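Local coordinates for protein succinate-semialdehyde dehydrogenase (Streptococcus pyogenes MGAS1882, PDB 4OGD) that probably oxidises succinic semialdehyde to succinate with NADP+ as the cofactor, as a member of the aldehyde dehydrogenase family, at residues 67-79 with 295-307. Residues are numbered along the deposited sequence; the frame is centred on the assembly and turned at random.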
ATOM      1  N   ALA A  67      29.313  -9.285 -11.167  1.00  9.60           N
ATOM      2  CA  ALA A  67      29.885  -9.136  -9.832  1.00  8.51           C
ATOM      3  C   ALA A  67      30.918  -8.018  -9.812  1.00 10.90           C
ATOM      4  O   ALA A  67      30.906  -7.173  -8.913  1.00  9.09           O
ATOM      5  CB  ALA A  67      30.507 -10.439  -9.368  1.00 10.77           C
ATOM      6  N   GLU A  68      31.816  -8.005 -10.796  1.00  9.29           N
ATOM      7  CA  GLU A  68      32.845  -6.966 -10.818  1.00  9.93           C
ATOM      8  C   GLU A  68      32.268  -5.558 -11.035  1.00  9.83           C
ATOM      9  O   GLU A  68      32.782  -4.577 -10.489  1.00 10.44           O
ATOM     10  CB  GLU A  68      33.929  -7.273 -11.865  1.00 11.73           C
ATOM     11  CG  GLU A  68      35.014  -6.199 -11.901  1.00 11.86           C
ATOM     12  CD  GLU A  68      36.229  -6.580 -12.724  1.00 16.99           C
ATOM     13  OE1 GLU A  68      36.276  -7.710 -13.262  1.00 18.38           O
ATOM     14  OE2 GLU A  68      37.141  -5.731 -12.827  1.00 17.31           O
ATOM     15  N   ILE A  69      31.213  -5.458 -11.839  1.00  8.15           N
ATOM     16  CA  ILE A  69      30.551  -4.176 -12.066  1.00  8.90           C
ATOM     17  C   ILE A  69      30.078  -3.602 -10.732  1.00  9.64           C
ATOM     18  O   ILE A  69      30.246  -2.411 -10.454  1.00 11.05           O
ATOM     19  CB  ILE A  69      29.366  -4.329 -13.035  1.00  8.58           C
ATOM     20  CG1 ILE A  69      29.889  -4.446 -14.469  1.00 10.36           C
ATOM     21  CG2 ILE A  69      28.408  -3.147 -12.918  1.00  9.74           C
ATOM     22  CD1 ILE A  69      28.820  -4.784 -15.484  1.00 11.95           C
ATOM     23  N   MET A  70      29.522  -4.462  -9.888  1.00  9.04           N
ATOM     24  CA  MET A  70      29.048  -4.003  -8.584  1.00  9.63           C
ATOM     25  C   MET A  70      30.197  -3.596  -7.652  1.00  9.36           C
ATOM     26  O   MET A  70      30.133  -2.555  -6.992  1.00  9.71           O
ATOM     27  CB  MET A  70      28.162  -5.058  -7.935  1.00 11.54           C
ATOM     28  CG  MET A  70      26.857  -5.248  -8.660  1.00 12.33           C
ATOM     29  SD  MET A  70      25.742  -6.308  -7.723  1.00 13.02           S
ATOM     30  CE  MET A  70      26.048  -7.898  -8.487  1.00 13.61           C
ATOM     31  N   THR A  71      31.251  -4.404  -7.617  1.00  9.72           N
ATOM     32  CA  THR A  71      32.434  -4.074  -6.817  1.00  8.83           C
ATOM     33  C   THR A  71      33.061  -2.745  -7.251  1.00  9.34           C
ATOM     34  O   THR A  71      33.394  -1.893  -6.416  1.00 10.06           O
ATOM     35  CB  THR A  71      33.483  -5.192  -6.913  1.00  9.38           C
ATOM     36  OG1 THR A  71      32.965  -6.391  -6.318  1.00  9.77           O
ATOM     37  CG2 THR A  71      34.780  -4.775  -6.202  1.00  9.96           C
ATOM     38  N   LYS A  72      33.224  -2.561  -8.558  1.00  9.16           N
ATOM     39  CA  LYS A  72      33.806  -1.322  -9.063  1.00 10.43           C
ATOM     40  C   LYS A  72      32.925  -0.086  -8.837  1.00 10.59           C
ATOM     41  O   LYS A  72      33.443   1.019  -8.696  1.00 11.73           O
ATOM     42  CB  LYS A  72      34.230  -1.470 -10.535  1.00 11.01           C
ATOM     43  CG  LYS A  72      35.346  -2.514 -10.756  1.00 12.11           C
ATOM     44  CD  LYS A  72      36.667  -2.086 -10.112  1.00 15.53           C
ATOM     45  CE  LYS A  72      37.700  -3.221 -10.076  1.00 15.12           C
ATOM     46  NZ  LYS A  72      38.175  -3.628 -11.440  1.00 16.44           N
ATOM     47  N   ASP A  73      31.606  -0.273  -8.777  1.00  7.62           N
ATOM     48  CA  ASP A  73      30.683   0.840  -8.513  1.00  9.13           C
ATOM     49  C   ASP A  73      30.690   1.247  -7.039  1.00  8.75           C
ATOM     50  O   ASP A  73      30.881   2.423  -6.694  1.00 10.80           O
ATOM     51  CB  ASP A  73      29.233   0.460  -8.879  1.00  8.60           C
ATOM     52  CG  ASP A  73      28.838   0.860 -10.306  1.00 10.45           C
ATOM     53  OD1 ASP A  73      29.635   1.482 -11.045  1.00 11.03           O
ATOM     54  OD2 ASP A  73      27.689   0.553 -10.681  1.00 10.46           O
ATOM     55  N   MET A  74      30.470   0.279  -6.163  1.00  8.79           N
ATOM     56  CA  MET A  74      30.186   0.631  -4.775  1.00  8.61           C
ATOM     57  C   MET A  74      31.069  -0.040  -3.729  1.00  8.27           C
ATOM     58  O   MET A  74      30.858   0.146  -2.530  1.00  8.59           O
ATOM     59  CB  MET A  74      28.689   0.457  -4.469  1.00  8.28           C
ATOM     60  CG  MET A  74      28.092  -0.882  -4.874  1.00  7.45           C
ATOM     61  SD  MET A  74      28.655  -2.250  -3.863  1.00  9.22           S
ATOM     62  CE  MET A  74      28.062  -1.716  -2.249  1.00  9.59           C
ATOM     63  N   GLY A  75      32.056  -0.813  -4.179  1.00  8.89           N
ATOM     64  CA  GLY A  75      33.122  -1.276  -3.305  1.00  9.75           C
ATOM     65  C   GLY A  75      33.008  -2.628  -2.634  1.00 10.29           C
ATOM     66  O   GLY A  75      33.960  -3.051  -1.976  1.00 10.00           O
ATOM     67  N   LYS A  76      31.867  -3.307  -2.758  1.00  8.01           N
ATOM     68  CA  LYS A  76      31.679  -4.531  -1.985  1.00  8.80           C
ATOM     69  C   LYS A  76      32.621  -5.629  -2.429  1.00 11.07           C
ATOM     70  O   LYS A  76      33.074  -5.641  -3.576  1.00 10.40           O
ATOM     71  CB  LYS A  76      30.230  -5.032  -2.014  1.00  9.29           C
ATOM     72  CG  LYS A  76      29.740  -5.576  -3.347  1.00  9.97           C
ATOM     73  CD  LYS A  76      28.378  -6.257  -3.167  1.00  9.19           C
ATOM     74  CE  LYS A  76      27.304  -5.293  -2.645  1.00  8.94           C
ATOM     75  NZ  LYS A  76      26.058  -6.008  -2.198  1.00  6.92           N
ATOM     76  N   LEU A  77      32.915  -6.542  -1.510  1.00  9.57           N
ATOM     77  CA  LEU A  77      33.752  -7.699  -1.815  1.00  9.46           C
ATOM     78  C   LEU A  77      33.239  -8.392  -3.074  1.00 11.72           C
ATOM     79  O   LEU A  77      32.033  -8.563  -3.255  1.00  9.17           O
ATOM     80  CB  LEU A  77      33.733  -8.680  -0.647  1.00  8.95           C
ATOM     81  CG  LEU A  77      34.245  -8.178   0.700  1.00 10.75           C
ATOM     82  CD1 LEU A  77      34.207  -9.312   1.713  1.00  9.45           C
ATOM     83  CD2 LEU A  77      35.639  -7.584   0.575  1.00 12.02           C
ATOM     84  N   PHE A  78      34.153  -8.744  -3.971  1.00  9.28           N
ATOM     85  CA  PHE A  78      33.793  -9.455  -5.192  1.00  9.85           C
ATOM     86  C   PHE A  78      33.029 -10.746  -4.886  1.00 10.82           C
ATOM     87  O   PHE A  78      32.094 -11.101  -5.602  1.00 10.48           O
ATOM     88  CB  PHE A  78      35.065  -9.761  -5.990  1.00 10.79           C
ATOM     89  CG  PHE A  78      34.836 -10.546  -7.257  1.00 10.06           C
ATOM     90  CD1 PHE A  78      34.284  -9.943  -8.382  1.00 10.83           C
ATOM     91  CD2 PHE A  78      35.218 -11.880  -7.334  1.00 11.24           C
ATOM     92  CE1 PHE A  78      34.099 -10.659  -9.563  1.00 14.22           C
ATOM     93  CE2 PHE A  78      35.035 -12.606  -8.515  1.00 12.16           C
ATOM     94  CZ  PHE A  78      34.474 -11.994  -9.625  1.00 12.62           C
ATOM     95  N   THR A  79      33.426 -11.442  -3.826  1.00  9.56           N
ATOM     96  CA  THR A  79      32.745 -12.678  -3.435  1.00  8.74           C
ATOM     97  C   THR A  79      31.303 -12.408  -3.018  1.00 10.49           C
ATOM     98  O   THR A  79      30.406 -13.199  -3.332  1.00  9.10           O
ATOM     99  CB  THR A  79      33.483 -13.434  -2.309  1.00 11.29           C
ATOM    100  OG1 THR A  79      33.728 -12.546  -1.209  1.00 14.73           O
ATOM    101  CG2 THR A  79      34.808 -13.990  -2.821  1.00 14.09           C
ATOM    102  N   PRO A 295      38.858  -5.112  -2.464  1.00 13.14           N
ATOM    103  CA  PRO A 295      37.676  -5.989  -2.485  1.00 11.20           C
ATOM    104  C   PRO A 295      37.696  -7.044  -3.602  1.00 13.11           C
ATOM    105  O   PRO A 295      36.921  -7.999  -3.539  1.00 11.63           O
ATOM    106  CB  PRO A 295      36.508  -5.011  -2.682  1.00 10.66           C
ATOM    107  CG  PRO A 295      37.116  -3.838  -3.380  1.00  8.61           C
ATOM    108  CD  PRO A 295      38.516  -3.715  -2.790  1.00 11.37           C
ATOM    109  N   MET A 296      38.575  -6.897  -4.589  1.00  9.33           N
ATOM    110  CA  MET A 296      38.708  -7.931  -5.616  1.00 12.54           C
ATOM    111  C   MET A 296      39.551  -9.113  -5.142  1.00 14.13           C
ATOM    112  O   MET A 296      39.494 -10.192  -5.729  1.00 15.00           O
ATOM    113  CB  MET A 296      39.274  -7.355  -6.919  1.00 10.25           C
ATOM    114  CG  MET A 296      38.349  -6.373  -7.638  1.00 12.29           C
ATOM    115  SD  MET A 296      36.786  -7.067  -8.233  1.00 14.13           S
ATOM    116  CE  MET A 296      37.370  -8.106  -9.571  1.00 15.52           C
ATOM    117  N   ASP A 297      40.318  -8.911  -4.071  1.00 11.83           N
ATOM    118  CA  ASP A 297      41.222  -9.933  -3.545  1.00 14.13           C
ATOM    119  C   ASP A 297      40.433 -10.916  -2.690  1.00 13.49           C
ATOM    120  O   ASP A 297      39.743 -10.504  -1.761  1.00 13.30           O
ATOM    121  CB  ASP A 297      42.295  -9.248  -2.690  1.00 13.09           C
ATOM    122  CG  ASP A 297      43.448 -10.171  -2.300  1.00 19.69           C
ATOM    123  OD1 ASP A 297      43.241 -11.383  -2.065  1.00 18.47           O
ATOM    124  OD2 ASP A 297      44.581  -9.657  -2.212  1.00 20.65           O
ATOM    125  N   PRO A 298      40.542 -12.222  -2.987  1.00 13.27           N
ATOM    126  CA  PRO A 298      39.819 -13.235  -2.203  1.00 15.84           C
ATOM    127  C   PRO A 298      40.202 -13.270  -0.718  1.00 16.51           C
ATOM    128  O   PRO A 298      39.421 -13.771   0.089  1.00 17.79           O
ATOM    129  CB  PRO A 298      40.208 -14.553  -2.887  1.00 19.25           C
ATOM    130  CG  PRO A 298      41.483 -14.245  -3.625  1.00 16.98           C
ATOM    131  CD  PRO A 298      41.319 -12.828  -4.082  1.00 18.31           C
ATOM    132  N   GLU A 299      41.374 -12.747  -0.363  1.00 13.76           N
ATOM    133  CA  GLU A 299      41.812 -12.715   1.031  1.00 15.67           C
ATOM    134  C   GLU A 299      41.117 -11.608   1.833  1.00 15.03           C
ATOM    135  O   GLU A 299      41.122 -11.628   3.062  1.00 16.50           O
ATOM    136  CB  GLU A 299      43.328 -12.511   1.118  1.00 19.48           C
ATOM    137  CG  GLU A 299      44.173 -13.669   0.616  1.00 24.00           C
ATOM    138  CD  GLU A 299      45.675 -13.382   0.703  1.00 30.88           C
ATOM    139  OE1 GLU A 299      46.068 -12.330   1.264  1.00 28.04           O
ATOM    140  OE2 GLU A 299      46.467 -14.212   0.207  1.00 36.58           O
ATOM    141  N   THR A 300      40.525 -10.644   1.133  1.00 14.15           N
ATOM    142  CA  THR A 300      39.935  -9.480   1.789  1.00 11.18           C
ATOM    143  C   THR A 300      38.579  -9.812   2.397  1.00 11.20           C
ATOM    144  O   THR A 300      37.709 -10.374   1.729  1.00 13.40           O
ATOM    145  CB  THR A 300      39.797  -8.313   0.813  1.00 14.58           C
ATOM    146  OG1 THR A 300      41.089  -7.984   0.280  1.00 14.03           O
ATOM    147  CG2 THR A 300      39.211  -7.094   1.512  1.00 12.74           C
ATOM    148  N   THR A 301      38.405  -9.467   3.667  1.00  9.78           N
ATOM    149  CA  THR A 301      37.167  -9.798   4.370  1.00 10.45           C
ATOM    150  C   THR A 301      36.478  -8.554   4.924  1.00 10.41           C
ATOM    151  O   THR A 301      35.487  -8.653   5.653  1.00 13.79           O
ATOM    152  CB  THR A 301      37.395 -10.852   5.477  1.00 12.94           C
ATOM    153  OG1 THR A 301      38.348 -10.365   6.432  1.00 13.28           O
ATOM    154  CG2 THR A 301      37.910 -12.149   4.875  1.00 13.40           C
ATOM    155  N   LEU A 302      36.998  -7.381   4.573  1.00 10.07           N
ATOM    156  CA  LEU A 302      36.296  -6.131   4.869  1.00 10.18           C
ATOM    157  C   LEU A 302      36.501  -5.126   3.739  1.00 10.87           C
ATOM    158  O   LEU A 302      37.632  -4.729   3.444  1.00 11.35           O
ATOM    159  CB  LEU A 302      36.741  -5.530   6.209  1.00 11.21           C
ATOM    160  CG  LEU A 302      35.929  -4.296   6.617  1.00 13.35           C
ATOM    161  CD1 LEU A 302      34.492  -4.680   6.964  1.00 14.36           C
ATOM    162  CD2 LEU A 302      36.580  -3.572   7.776  1.00 15.06           C
ATOM    163  N   ALA A 303      35.400  -4.722   3.109  1.00  9.49           N
ATOM    164  CA  ALA A 303      35.422  -3.791   1.987  1.00  9.71           C
ATOM    165  C   ALA A 303      35.486  -2.343   2.467  1.00 10.90           C
ATOM    166  O   ALA A 303      35.149  -2.052   3.616  1.00 11.04           O
ATOM    167  CB  ALA A 303      34.170  -4.005   1.113  1.00  9.61           C
ATOM    168  N   PRO A 304      35.942  -1.428   1.593  1.00 10.50           N
ATOM    169  CA  PRO A 304      35.789  -0.006   1.912  1.00 10.33           C
ATOM    170  C   PRO A 304      34.312   0.349   1.824  1.00 11.27           C
ATOM    171  O   PRO A 304      33.567  -0.360   1.136  1.00 10.56           O
ATOM    172  CB  PRO A 304      36.548   0.684   0.779  1.00 11.46           C
ATOM    173  CG  PRO A 304      36.423  -0.273  -0.384  1.00 10.31           C
ATOM    174  CD  PRO A 304      36.474  -1.644   0.231  1.00 10.02           C
ATOM    175  N   LEU A 305      33.890   1.419   2.490  1.00 10.52           N
ATOM    176  CA  LEU A 305      32.511   1.881   2.348  1.00 10.52           C
ATOM    177  C   LEU A 305      32.289   2.458   0.951  1.00 11.18           C
ATOM    178  O   LEU A 305      33.246   2.698   0.208  1.00 11.25           O
ATOM    179  CB  LEU A 305      32.149   2.898   3.433  1.00 10.08           C
ATOM    180  CG  LEU A 305      32.310   2.449   4.889  1.00 14.59           C
ATOM    181  CD1 LEU A 305      31.604   3.427   5.832  1.00 12.68           C
ATOM    182  CD2 LEU A 305      31.794   1.041   5.101  1.00 14.26           C
ATOM    183  N   SER A 306      31.031   2.706   0.601  1.00 11.78           N
ATOM    184  CA  SER A 306      30.664   2.990  -0.787  1.00 11.46           C
ATOM    185  C   SER A 306      31.001   4.386  -1.312  1.00 11.29           C
ATOM    186  O   SER A 306      30.994   4.603  -2.528  1.00 12.02           O
ATOM    187  CB  SER A 306      29.173   2.727  -0.996  1.00  9.77           C
ATOM    188  OG  SER A 306      28.409   3.640  -0.232  1.00 10.81           O
ATOM    189  N   SER A 307      31.279   5.336  -0.419  1.00 11.45           N
ATOM    190  CA  SER A 307      31.635   6.688  -0.850  1.00 12.12           C
ATOM    191  C   SER A 307      32.395   7.420   0.247  1.00 12.94           C
ATOM    192  O   SER A 307      32.416   6.982   1.391  1.00 11.75           O
ATOM    193  CB  SER A 307      30.387   7.490  -1.237  1.00 13.62           C
ATOM    194  OG  SER A 307      29.615   7.830  -0.090  1.00 12.43           O
TER
HETATM  195  O   HOH W   1      31.132  -0.921  -0.065  1.00  8.59           O
HETATM  196  O   HOH W   2      36.235 -10.721  -2.759  1.00 13.24           O
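The Phe-78 ring meets Met-296 obliquely: Met-296 SD lies 4.7 Å from the centroid of the Phe-78 ring, a Met-aromatic contact, and Met-296 CE is 3.8 Å from Phe-78 CD1. That methyl also reaches the Glu-68 carboxylate, 3.7 Å from Glu-68 CD. Bends at chi2 (-64°) and chi3 (-70°) bring Met-296 SD against Thr-71 CG2, while Met-296 CG touches Lys-72 CE. Lys-72 NZ in turn holds Glu-68 OE2 in a salt bridge on the anti side of the carboxylate. Between the backbones, Phe-78 N donates to Pro-295 O at 2.9 Å, nearly straight at the hydrogen but from above the carbonyl plane; one water also donates to this oxygen and accepts from Thr-79 N. Leu-77 sends CD2 to Thr-300 CG2 (3.7 Å) and Ala-303 CB. Gly-75 lies just past the helix with positive phi; Gly-75 O, buried without a polar partner, lies 3.2 Å from Ala-303 CB and also meets Pro-295 CB. Further along, a second water donates to both Met-74 O and Pro-304 O, and Met-74 O also takes a CA-H...O contact from Ser-306 CA. The contact thus fastens the turn between helices 63-74 and 78-103 to the loop that leads from helix 276-288 into helix 308-323, with Tyr-7 of strand 4-7 packed against Thr-71, Pro-295 and Met-296.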